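Local coordinates for protein synthesis inhibitor I (Hordeum vulgare, PDB 4FBC) that is a ribosome-inactivating protein, named for its inhibition of protein synthesis, and holds adenosine monophosphate in a pocket of its single chain, at residues S25-R36 against A177-A188; D96-P104 against A110-T118. The protein carries 3 engineered substitutions. All blocks are in the same frame, centred on the assembly; numbering follows the deposited sequence.

Contact 1 (S25-R36 against A177-A188); sequences SADYATFIAGIR and ATRFQTVSGFVA. With AMP (adenosine monophosphate), chain E.
R36 reaches across from helix 25-36 and spends its guanidinium on the break between two consecutive helices, where F180 leaves helical geometry and takes the N-cap position of the next. R36 NE donates to T178 O at 2.8 Å, close to the guanidinium plane. R36 NH2 serves two acceptors, A177 O at 2.9 Å and S184 OG at 3.0 Å, the first nearly in line with its C=O bond. The chain runs extended from CG to NE (chi3 -180°), carrying the charged group to these carbonyls. Water 1 accepts from R36 NH1 and donates to Q181 OE1, while I32 CG2 lies above one face of the R36 guanidinium, toward its rim.

At the other end of helices 25-36 and 181-188, which run nearly antiparallel (157°) with axes 9.7 Å apart at closest, S25 OG donates to A188 O over 2.6 Å, from above the carbonyl plane.

The middle is mainly apolar. Y28, with CG anti to the backbone N (chi1 171°), enters as a knob among A177, S184, V187 and A188, Y28 CZ meeting V187 CG1 at 3.4 Å. I32 presents CD1 to A177 CB at 3.9 Å, and I35 CG2 meets the methyl CG2 of T178 at 3.7 Å. The polar exceptions are S184 O, at the edge of the Y28 ring, and the Y28 hydroxyl, hydrogen-bonded to M173 O.

R179 faces the other way: its NH1 donates to N3 of adenosine monophosphate, with E176 as its salt-bridge partner and W214 in a cation-pi contact. Within this contact the buried R36 guanidinium meets neutral oxygens, which probably spread its charge over several dipoles. Two are carbonyls, of A177 and T178, in the last turn before F180, and through them R36 ties helix 25-36 to the backbone flanking a ligand-pocket residue.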
loop_
_atom_site.group_PDB
_atom_site.type_symbol
_atom_site.label_atom_id
_atom_site.label_comp_id
_atom_site.label_asym_id
_atom_site.label_seq_id
_atom_site.Cartn_x
_atom_site.Cartn_y
_atom_site.Cartn_z
ATOM N N SER A 25 -11.539 2.716 15.051
ATOM C CA SER A 25 -10.697 1.600 14.631
ATOM C C SER A 25 -11.464 0.670 13.702
ATOM O O SER A 25 -10.910 0.158 12.726
ATOM C CB SER A 25 -10.208 0.824 15.857
ATOM O OG SER A 25 -9.353 -0.236 15.485
ATOM N N ALA A 26 -12.742 0.447 13.998
ATOM C CA ALA A 26 -13.567 -0.398 13.153
ATOM C C ALA A 26 -13.700 0.190 11.751
ATOM O O ALA A 26 -13.657 -0.538 10.763
ATOM C CB ALA A 26 -14.941 -0.595 13.772
ATOM N N ASP A 27 -13.896 1.502 11.675
ATOM C CA ASP A 27 -14.015 2.173 10.387
ATOM C C ASP A 27 -12.694 2.138 9.612
ATOM O O ASP A 27 -12.694 2.063 8.380
ATOM C CB ASP A 27 -14.487 3.623 10.562
ATOM C CG ASP A 27 -15.938 3.719 11.017
ATOM O OD1 ASP A 27 -16.592 2.666 11.149
ATOM O OD2 ASP A 27 -16.415 4.854 11.232
ATOM N N TYR A 28 -11.581 2.190 10.332
ATOM C CA TYR A 28 -10.280 2.056 9.673
ATOM C C TYR A 28 -10.135 0.669 9.048
ATOM O O TYR A 28 -9.730 0.535 7.895
ATOM C CB TYR A 28 -9.137 2.346 10.651
ATOM C CG TYR A 28 -7.770 2.021 10.082
ATOM C CD1 TYR A 28 -7.103 2.919 9.251
ATOM C CD2 TYR A 28 -7.152 0.817 10.373
ATOM C CE1 TYR A 28 -5.836 2.623 8.738
ATOM C CE2 TYR A 28 -5.895 0.512 9.870
ATOM C CZ TYR A 28 -5.253 1.414 9.045
ATOM O OH TYR A 28 -4.006 1.093 8.554
ATOM N N ALA A 29 -10.489 -0.365 9.804
ATOM C CA ALA A 29 -10.423 -1.736 9.298
ATOM C C ALA A 29 -11.314 -1.902 8.073
ATOM O O ALA A 29 -10.933 -2.553 7.099
ATOM C CB ALA A 29 -10.823 -2.726 10.391
ATOM N N THR A 30 -12.505 -1.314 8.129
ATOM C CA THR A 30 -13.449 -1.357 7.013
ATOM C C THR A 30 -12.855 -0.668 5.778
ATOM O O THR A 30 -12.957 -1.175 4.654
ATOM C CB THR A 30 -14.773 -0.675 7.398
ATOM O OG1 THR A 30 -15.410 -1.447 8.422
ATOM C CG2 THR A 30 -15.703 -0.572 6.208
ATOM N N PHE A 31 -12.229 0.478 6.012
ATOM C CA PHE A 31 -11.548 1.260 4.962
ATOM C C PHE A 31 -10.448 0.438 4.271
ATOM O O PHE A 31 -10.426 0.326 3.041
ATOM C CB PHE A 31 -11.037 2.565 5.601
ATOM C CG PHE A 31 -9.892 3.237 4.880
ATOM C CD1 PHE A 31 -10.096 3.930 3.691
ATOM C CD2 PHE A 31 -8.622 3.229 5.439
ATOM C CE1 PHE A 31 -9.022 4.570 3.048
ATOM C CE2 PHE A 31 -7.547 3.867 4.807
ATOM C CZ PHE A 31 -7.753 4.537 3.622
ATOM N N ILE A 32 -9.562 -0.161 5.061
ATOM C CA ILE A 32 -8.496 -1.012 4.509
ATOM C C ILE A 32 -9.049 -2.221 3.756
ATOM O O ILE A 32 -8.602 -2.530 2.647
ATOM C CB ILE A 32 -7.504 -1.471 5.600
ATOM C CG1 ILE A 32 -6.744 -0.269 6.184
ATOM C CG2 ILE A 32 -6.521 -2.552 5.052
ATOM C CD1 ILE A 32 -5.953 0.556 5.125
ATOM N N ALA A 33 -10.024 -2.913 4.342
ATOM C CA ALA A 33 -10.596 -4.079 3.676
ATOM C C ALA A 33 -11.244 -3.730 2.333
ATOM O O ALA A 33 -11.224 -4.527 1.388
ATOM C CB ALA A 33 -11.604 -4.780 4.600
ATOM N N GLY A 34 -11.810 -2.536 2.250
ATOM C CA GLY A 34 -12.512 -2.106 1.050
ATOM C C GLY A 34 -11.524 -1.837 -0.071
ATOM O O GLY A 34 -11.817 -2.129 -1.235
ATOM N N ILE A 35 -10.364 -1.282 0.277
ATOM C CA ILE A 35 -9.271 -1.115 -0.695
ATOM C C ILE A 35 -8.839 -2.473 -1.254
ATOM O O ILE A 35 -8.741 -2.647 -2.475
ATOM C CB ILE A 35 -8.054 -0.369 -0.103
ATOM C CG1 ILE A 35 -8.462 1.051 0.307
ATOM C CG2 ILE A 35 -6.910 -0.308 -1.126
ATOM C CD1 ILE A 35 -7.408 1.839 1.049
ATOM N N ARG A 36 -8.579 -3.440 -0.375
ATOM C CA ARG A 36 -8.181 -4.763 -0.834
ATOM C C ARG A 36 -9.235 -5.352 -1.756
ATOM O O ARG A 36 -8.914 -5.928 -2.790
ATOM C CB ARG A 36 -7.984 -5.706 0.351
ATOM C CG ARG A 36 -6.869 -5.304 1.283
ATOM C CD ARG A 36 -6.940 -6.171 2.544
ATOM N NE ARG A 36 -5.883 -5.815 3.474
ATOM C CZ ARG A 36 -5.920 -6.104 4.767
ATOM N NH1 ARG A 36 -6.975 -6.754 5.271
ATOM N NH2 ARG A 36 -4.921 -5.727 5.551
ATOM N N ALA A 177 -0.475 -1.174 5.172
ATOM C CA ALA A 177 -1.686 -1.663 5.842
ATOM C C ALA A 177 -2.559 -2.451 4.866
ATOM O O ALA A 177 -3.093 -3.508 5.204
ATOM C CB ALA A 177 -2.459 -0.499 6.417
ATOM N N THR A 178 -2.714 -1.936 3.652
ATOM C CA THR A 178 -3.472 -2.653 2.620
ATOM C C THR A 178 -2.803 -3.993 2.288
ATOM O O THR A 178 -3.463 -5.038 2.208
ATOM C CB THR A 178 -3.624 -1.775 1.357
ATOM O OG1 THR A 178 -4.401 -0.608 1.672
ATOM C CG2 THR A 178 -4.302 -2.537 0.240
ATOM N N ARG A 179 -1.482 -3.973 2.112
ATOM C CA ARG A 179 -0.752 -5.185 1.757
ATOM C C ARG A 179 -0.753 -6.273 2.828
ATOM O O ARG A 179 -0.747 -7.458 2.502
ATOM C CB ARG A 179 0.694 -4.842 1.424
ATOM C CG ARG A 179 0.860 -4.137 0.085
ATOM C CD ARG A 179 2.241 -3.521 0.005
ATOM N NE ARG A 179 2.493 -2.905 -1.302
ATOM C CZ ARG A 179 3.306 -1.871 -1.491
ATOM N NH1 ARG A 179 3.942 -1.336 -0.459
ATOM N NH2 ARG A 179 3.494 -1.381 -2.713
ATOM N N PHE A 180 -0.739 -5.874 4.097
ATOM C CA PHE A 180 -0.519 -6.817 5.196
ATOM C C PHE A 180 -1.546 -6.710 6.305
ATOM O O PHE A 180 -1.760 -5.626 6.848
ATOM C CB PHE A 180 0.865 -6.597 5.819
ATOM C CG PHE A 180 1.986 -6.820 4.866
ATOM C CD1 PHE A 180 2.363 -8.111 4.518
ATOM C CD2 PHE A 180 2.649 -5.743 4.299
ATOM C CE1 PHE A 180 3.396 -8.319 3.614
ATOM C CE2 PHE A 180 3.676 -5.945 3.401
ATOM C CZ PHE A 180 4.048 -7.235 3.066
ATOM N N GLN A 181 -2.159 -7.841 6.645
ATOM C CA GLN A 181 -3.105 -7.899 7.770
ATOM C C GLN A 181 -2.402 -7.640 9.093
ATOM O O GLN A 181 -3.016 -7.175 10.058
ATOM C CB GLN A 181 -3.803 -9.264 7.822
ATOM C CG GLN A 181 -4.550 -9.637 6.540
ATOM C CD GLN A 181 -5.567 -10.732 6.774
ATOM O OE1 GLN A 181 -6.562 -10.521 7.472
ATOM N NE2 GLN A 181 -5.325 -11.911 6.206
ATOM N N THR A 182 -1.117 -7.963 9.148
ATOM C CA THR A 182 -0.332 -7.697 10.354
ATOM C C THR A 182 -0.238 -6.189 10.580
ATOM O O THR A 182 -0.512 -5.693 11.682
ATOM C CB THR A 182 1.072 -8.278 10.232
ATOM O OG1 THR A 182 1.575 -7.974 8.927
ATOM C CG2 THR A 182 1.061 -9.795 10.437
ATOM N N VAL A 183 0.139 -5.456 9.534
ATOM C CA VAL A 183 0.264 -4.005 9.634
ATOM C C VAL A 183 -1.083 -3.301 9.864
ATOM O O VAL A 183 -1.170 -2.387 10.685
ATOM C CB VAL A 183 0.985 -3.421 8.413
ATOM C CG1 VAL A 183 1.033 -1.895 8.490
ATOM C CG2 VAL A 183 2.402 -4.014 8.305
ATOM N N SER A 184 -2.132 -3.726 9.162
ATOM C CA SER A 184 -3.435 -3.074 9.317
ATOM C C SER A 184 -3.986 -3.330 10.718
ATOM O O SER A 184 -4.565 -2.431 11.340
ATOM C CB SER A 184 -4.431 -3.513 8.229
ATOM O OG SER A 184 -4.851 -4.865 8.380
ATOM N N GLY A 185 -3.785 -4.547 11.216
ATOM C CA GLY A 185 -4.208 -4.890 12.565
ATOM C C GLY A 185 -3.443 -4.089 13.613
ATOM O O GLY A 185 -4.022 -3.640 14.607
ATOM N N PHE A 186 -2.138 -3.926 13.401
ATOM C CA PHE A 186 -1.288 -3.113 14.283
ATOM C C PHE A 186 -1.754 -1.651 14.339
ATOM O O PHE A 186 -1.895 -1.065 15.425
ATOM C CB PHE A 186 0.182 -3.208 13.836
ATOM C CG PHE A 186 1.118 -2.254 14.561
ATOM C CD1 PHE A 186 1.678 -2.604 15.782
ATOM C CD2 PHE A 186 1.453 -1.026 13.998
ATOM C CE1 PHE A 186 2.547 -1.732 16.447
ATOM C CE2 PHE A 186 2.315 -0.141 14.658
ATOM C CZ PHE A 186 2.863 -0.497 15.879
ATOM N N VAL A 187 -2.000 -1.059 13.175
ATOM C CA VAL A 187 -2.503 0.305 13.125
ATOM C C VAL A 187 -3.903 0.408 13.749
ATOM O O VAL A 187 -4.194 1.357 14.475
ATOM C CB VAL A 187 -2.522 0.854 11.690
ATOM C CG1 VAL A 187 -3.195 2.218 11.653
ATOM C CG2 VAL A 187 -1.093 0.940 11.142
ATOM N N ALA A 188 -4.762 -0.570 13.477
ATOM C CA ALA A 188 -6.112 -0.563 14.042
ATOM C C ALA A 188 -6.015 -0.587 15.561
ATOM O O ALA A 188 -6.854 -0.008 16.254
ATOM C CB ALA A 188 -6.912 -1.774 13.544
HETATM P P AMP E . 11.412 -1.975 -6.039
HETATM O O1P AMP E . 12.237 -0.751 -5.695
HETATM O O2P AMP E . 12.134 -3.288 -6.259
HETATM O O3P AMP E . 10.535 -1.675 -7.238
HETATM O "O5'" AMP E . 10.268 -2.169 -4.943
HETATM C "C5'" AMP E . 10.420 -3.095 -3.875
HETATM C "C4'" AMP E . 9.275 -2.992 -2.897
HETATM O "O4'" AMP E . 9.333 -1.710 -2.218
HETATM C "C3'" AMP E . 7.878 -3.030 -3.508
HETATM O "O3'" AMP E . 7.422 -4.349 -3.773
HETATM C "C2'" AMP E . 7.035 -2.285 -2.481
HETATM O "O2'" AMP E . 6.706 -3.142 -1.388
HETATM C "C1'" AMP E . 8.027 -1.222 -1.987
HETATM N N9 AMP E . 7.877 0.072 -2.695
HETATM C C8 AMP E . 8.782 0.630 -3.533
HETATM N N7 AMP E . 8.357 1.829 -4.012
HETATM C C5 AMP E . 7.145 2.068 -3.463
HETATM C C6 AMP E . 6.133 3.157 -3.526
HETATM N N6 AMP E . 6.339 4.257 -4.299
HETATM N N1 AMP E . 5.001 3.013 -2.783
HETATM C C2 AMP E . 4.785 1.920 -2.018
HETATM N N3 AMP E . 5.659 0.901 -1.907
HETATM C C4 AMP E . 6.840 0.916 -2.588
HETATM O O HOH W 1 -7.145 -7.626 7.945
#

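Contact 2 (D96-P104 against A110-T118). With AMP (adenosine monophosphate), chain E.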
loop_
_atom_site.group_PDB
_atom_site.type_symbol
_atom_site.label_atom_id
_atom_site.label_comp_id
_atom_site.label_asym_id
_atom_site.label_seq_id
_atom_site.Cartn_x
_atom_site.Cartn_y
_atom_site.Cartn_z
ATOM N N ASP A 96 -3.938 23.651 -2.456
ATOM C CA ASP A 96 -3.947 24.648 -3.531
ATOM C C ASP A 96 -4.123 24.002 -4.905
ATOM O O ASP A 96 -4.078 24.682 -5.930
ATOM C CB ASP A 96 -2.676 25.504 -3.499
ATOM C CG ASP A 96 -1.421 24.716 -3.846
ATOM O OD1 ASP A 96 -1.445 23.470 -3.793
ATOM O OD2 ASP A 96 -0.398 25.352 -4.168
ATOM N N GLY A 97 -4.307 22.683 -4.920
ATOM C CA GLY A 97 -4.566 21.965 -6.157
ATOM C C GLY A 97 -3.338 21.372 -6.827
ATOM O O GLY A 97 -3.443 20.722 -7.865
ATOM N N THR A 98 -2.170 21.584 -6.229
ATOM C CA THR A 98 -0.921 21.095 -6.810
ATOM C C THR A 98 -0.751 19.589 -6.611
ATOM O O THR A 98 -0.795 19.099 -5.481
ATOM C CB THR A 98 0.304 21.809 -6.199
ATOM O OG1 THR A 98 0.207 23.220 -6.425
ATOM C CG2 THR A 98 1.581 21.299 -6.830
ATOM N N TRP A 99 -0.551 18.860 -7.708
ATOM C CA TRP A 99 -0.131 17.461 -7.629
ATOM C C TRP A 99 1.380 17.376 -7.447
ATOM O O TRP A 99 2.151 17.933 -8.245
ATOM C CB TRP A 99 -0.552 16.690 -8.884
ATOM C CG TRP A 99 -1.959 16.150 -8.831
ATOM C CD1 TRP A 99 -3.051 16.634 -9.490
ATOM C CD2 TRP A 99 -2.417 15.017 -8.074
ATOM N NE1 TRP A 99 -4.162 15.877 -9.188
ATOM C CE2 TRP A 99 -3.797 14.875 -8.327
ATOM C CE3 TRP A 99 -1.791 14.109 -7.216
ATOM C CZ2 TRP A 99 -4.562 13.859 -7.742
ATOM C CZ3 TRP A 99 -2.550 13.109 -6.633
ATOM C CH2 TRP A 99 -3.922 12.988 -6.903
ATOM N N TRP A 100 1.793 16.699 -6.381
ATOM C CA TRP A 100 3.198 16.449 -6.107
ATOM C C TRP A 100 3.496 15.002 -6.458
ATOM O O TRP A 100 2.670 14.122 -6.224
ATOM C CB TRP A 100 3.503 16.714 -4.632
ATOM C CG TRP A 100 3.178 18.114 -4.225
ATOM C CD1 TRP A 100 1.984 18.579 -3.751
ATOM C CD2 TRP A 100 4.061 19.240 -4.263
ATOM N NE1 TRP A 100 2.073 19.926 -3.486
ATOM C CE2 TRP A 100 3.336 20.355 -3.798
ATOM C CE3 TRP A 100 5.392 19.413 -4.655
ATOM C CZ2 TRP A 100 3.902 21.627 -3.710
ATOM C CZ3 TRP A 100 5.951 20.673 -4.560
ATOM C CH2 TRP A 100 5.209 21.764 -4.090
ATOM N N GLU A 101 4.660 14.757 -7.046
ATOM C CA GLU A 101 5.038 13.398 -7.422
ATOM C C GLU A 101 6.340 12.956 -6.757
ATOM O O GLU A 101 7.179 13.779 -6.379
ATOM C CB GLU A 101 5.146 13.265 -8.938
ATOM C CG GLU A 101 6.200 14.158 -9.558
ATOM C CD GLU A 101 6.195 14.075 -11.072
ATOM O OE1 GLU A 101 5.515 13.173 -11.625
ATOM O OE2 GLU A 101 6.884 14.904 -11.700
ATOM N N LEU A 102 6.494 11.641 -6.627
ATOM C CA LEU A 102 7.641 11.049 -5.955
ATOM C C LEU A 102 8.632 10.483 -6.963
ATOM O O LEU A 102 9.667 9.911 -6.589
ATOM C CB LEU A 102 7.178 9.946 -5.002
ATOM C CG LEU A 102 6.386 10.489 -3.819
ATOM C CD1 LEU A 102 5.562 9.384 -3.168
ATOM C CD2 LEU A 102 7.351 11.091 -2.813
ATOM N N THR A 103 8.303 10.651 -8.241
ATOM C CA THR A 103 9.176 10.243 -9.339
ATOM C C THR A 103 9.167 11.367 -10.371
ATOM O O THR A 103 8.104 11.746 -10.852
ATOM C CB THR A 103 8.665 8.948 -10.008
ATOM O OG1 THR A 103 8.606 7.885 -9.043
ATOM C CG2 THR A 103 9.589 8.536 -11.150
ATOM N N PRO A 104 10.347 11.919 -10.700
ATOM C CA PRO A 104 10.388 13.042 -11.649
ATOM C C PRO A 104 9.892 12.612 -13.030
ATOM O O PRO A 104 10.349 11.590 -13.549
ATOM C CB PRO A 104 11.878 13.402 -11.707
ATOM C CG PRO A 104 12.473 12.839 -10.421
ATOM C CD PRO A 104 11.680 11.583 -10.167
ATOM N N ALA A 110 2.511 17.316 -12.824
ATOM C CA ALA A 110 2.877 17.265 -11.412
ATOM C C ALA A 110 4.207 17.953 -11.109
ATOM O O ALA A 110 5.031 18.171 -12.001
ATOM C CB ALA A 110 2.905 15.818 -10.930
ATOM N N THR A 111 4.414 18.281 -9.838
ATOM C CA THR A 111 5.647 18.922 -9.385
ATOM C C THR A 111 6.419 17.944 -8.505
ATOM O O THR A 111 5.882 17.434 -7.518
ATOM C CB THR A 111 5.324 20.202 -8.581
ATOM O OG1 THR A 111 4.609 21.121 -9.416
ATOM C CG2 THR A 111 6.596 20.872 -8.066
ATOM N N TYR A 112 7.673 17.670 -8.855
ATOM C CA TYR A 112 8.486 16.734 -8.080
ATOM C C TYR A 112 8.726 17.265 -6.673
ATOM O O TYR A 112 9.132 18.422 -6.496
ATOM C CB TYR A 112 9.813 16.443 -8.792
ATOM C CG TYR A 112 10.694 15.443 -8.073
ATOM C CD1 TYR A 112 10.223 14.169 -7.759
ATOM C CD2 TYR A 112 12.000 15.767 -7.718
ATOM C CE1 TYR A 112 11.020 13.254 -7.104
ATOM C CE2 TYR A 112 12.811 14.856 -7.065
ATOM C CZ TYR A 112 12.313 13.598 -6.760
ATOM O OH TYR A 112 13.107 12.679 -6.114
ATOM N N VAL A 113 8.465 16.427 -5.668
ATOM C CA VAL A 113 8.532 16.868 -4.274
ATOM C C VAL A 113 9.959 17.041 -3.731
ATOM O O VAL A 113 10.170 17.706 -2.702
ATOM C CB VAL A 113 7.707 15.928 -3.352
ATOM C CG1 VAL A 113 8.420 14.604 -3.157
ATOM C CG2 VAL A 113 7.430 16.598 -2.007
ATOM N N GLY A 114 10.939 16.462 -4.420
ATOM C CA GLY A 114 12.328 16.594 -4.010
ATOM C C GLY A 114 13.003 15.316 -3.541
ATOM O O GLY A 114 14.217 15.298 -3.303
ATOM N N PHE A 115 12.221 14.241 -3.422
ATOM C CA PHE A 115 12.738 12.947 -2.967
ATOM C C PHE A 115 11.840 11.823 -3.486
ATOM O O PHE A 115 10.708 12.082 -3.915
ATOM C CB PHE A 115 12.822 12.900 -1.433
ATOM C CG PHE A 115 11.540 13.283 -0.747
ATOM C CD1 PHE A 115 10.530 12.346 -0.561
ATOM C CD2 PHE A 115 11.342 14.580 -0.295
ATOM C CE1 PHE A 115 9.346 12.702 0.058
ATOM C CE2 PHE A 115 10.166 14.943 0.326
ATOM C CZ PHE A 115 9.164 14.004 0.505
ATOM N N GLY A 116 12.343 10.590 -3.450
ATOM C CA GLY A 116 11.631 9.443 -3.991
ATOM C C GLY A 116 10.771 8.710 -2.974
ATOM O O GLY A 116 10.726 9.093 -1.800
ATOM N N GLY A 117 10.109 7.641 -3.413
ATOM C CA GLY A 117 9.142 6.955 -2.570
ATOM C C GLY A 117 9.565 5.621 -1.981
ATOM O O GLY A 117 8.745 4.918 -1.391
ATOM N N THR A 118 10.834 5.254 -2.129
ATOM C CA THR A 118 11.315 4.020 -1.505
ATOM C C THR A 118 11.754 4.339 -0.083
ATOM O O THR A 118 12.071 5.486 0.225
ATOM C CB THR A 118 12.498 3.381 -2.275
ATOM O OG1 THR A 118 13.686 4.150 -2.068
ATOM C CG2 THR A 118 12.195 3.295 -3.766
HETATM P P AMP E . 11.412 -1.975 -6.039
HETATM O O1P AMP E . 12.237 -0.751 -5.695
HETATM O O2P AMP E . 12.134 -3.288 -6.259
HETATM O O3P AMP E . 10.535 -1.675 -7.238
HETATM O "O5'" AMP E . 10.268 -2.169 -4.943
HETATM C "C5'" AMP E . 10.420 -3.095 -3.875
HETATM C "C4'" AMP E . 9.275 -2.992 -2.897
HETATM O "O4'" AMP E . 9.333 -1.710 -2.218
HETATM C "C3'" AMP E . 7.878 -3.030 -3.508
HETATM O "O3'" AMP E . 7.422 -4.349 -3.773
HETATM C "C2'" AMP E . 7.035 -2.285 -2.481
HETATM O "O2'" AMP E . 6.706 -3.142 -1.388
HETATM C "C1'" AMP E . 8.027 -1.222 -1.987
HETATM N N9 AMP E . 7.877 0.072 -2.695
HETATM C C8 AMP E . 8.782 0.630 -3.533
HETATM N N7 AMP E . 8.357 1.829 -4.012
HETATM C C5 AMP E . 7.145 2.068 -3.463
HETATM C C6 AMP E . 6.133 3.157 -3.526
HETATM N N6 AMP E . 6.339 4.257 -4.299
HETATM N N1 AMP E . 5.001 3.013 -2.783
HETATM C C2 AMP E . 4.785 1.920 -2.018
HETATM N N3 AMP E . 5.659 0.901 -1.907
HETATM C C4 AMP E . 6.840 0.916 -2.588
HETATM O O HOH W 2 10.048 7.075 -6.275
HETATM O O HOH W 3 12.546 9.854 -7.217
#
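W99-E101 and T111-Y112 run parallel, with W100 paired to T111 and E101 to Y112 at CA separations of 4.8 Å. The backbone bonds alternate: T111 N to W99 O at 2.8 Å, E101 N to T111 O and V113 N to E101 O, both at 3.0 Å. Beyond the strands, L102 O approaches G116 CA in a CA-H...O contact and accepts from two waters; water 2 links it to G117 N, and water 3 is also hydrogen-bonded to Y112 OH.

W100 and T111 share one face of the sheet and lie side by side, the indole CZ3 of W100 resting 3.6 Å from T111 CG2. On the other face E101 CD packs on A110 CB, its carboxylate taken by the backbone N atoms of G105 and I107. Y112, its CG anti to the backbone N (chi1 -178°), lays one ring face against P104, whose CG stands 3.6 Å from the Y112 ring centroid, 8° off the normal: a CH-pi contact. L102 CD2 rests against both V113 CG1, at 3.7 Å, and F115 CE1, while V113 CG1 sits over the centre of the F115 ring.

Strand 111-112 forms one margin of the six-stranded mixed sheet, and strand 99-101 joins it to strand 89-93, where the W100 ring meets that of F92, planes about 20° apart. F115 packs against helix 157-179, while G117 forms part of the adenosine monophosphate pocket.

Overall arrangement
From the N terminus the chain lays down edge strand 16-20 and then helix 25-39, which forms the first half of contact 1. It next builds the remaining strands of the six-stranded sheet; near their end contact 2 closes a short loop, with only five residues between its segments. Helices 119-123 and 136-147 follow, and the end of helix 157-179 together with helix 181-190 returns to helix 25-39 and closes contact 1, so contact 2 is nested within its long loop. The two centres lie 26 Å apart on opposite sides of the chain's centre, without touching. Contact 1 joins helices, contact 2 the sheet margin, and R179 and G117 bring both to the adenosine monophosphate pocket.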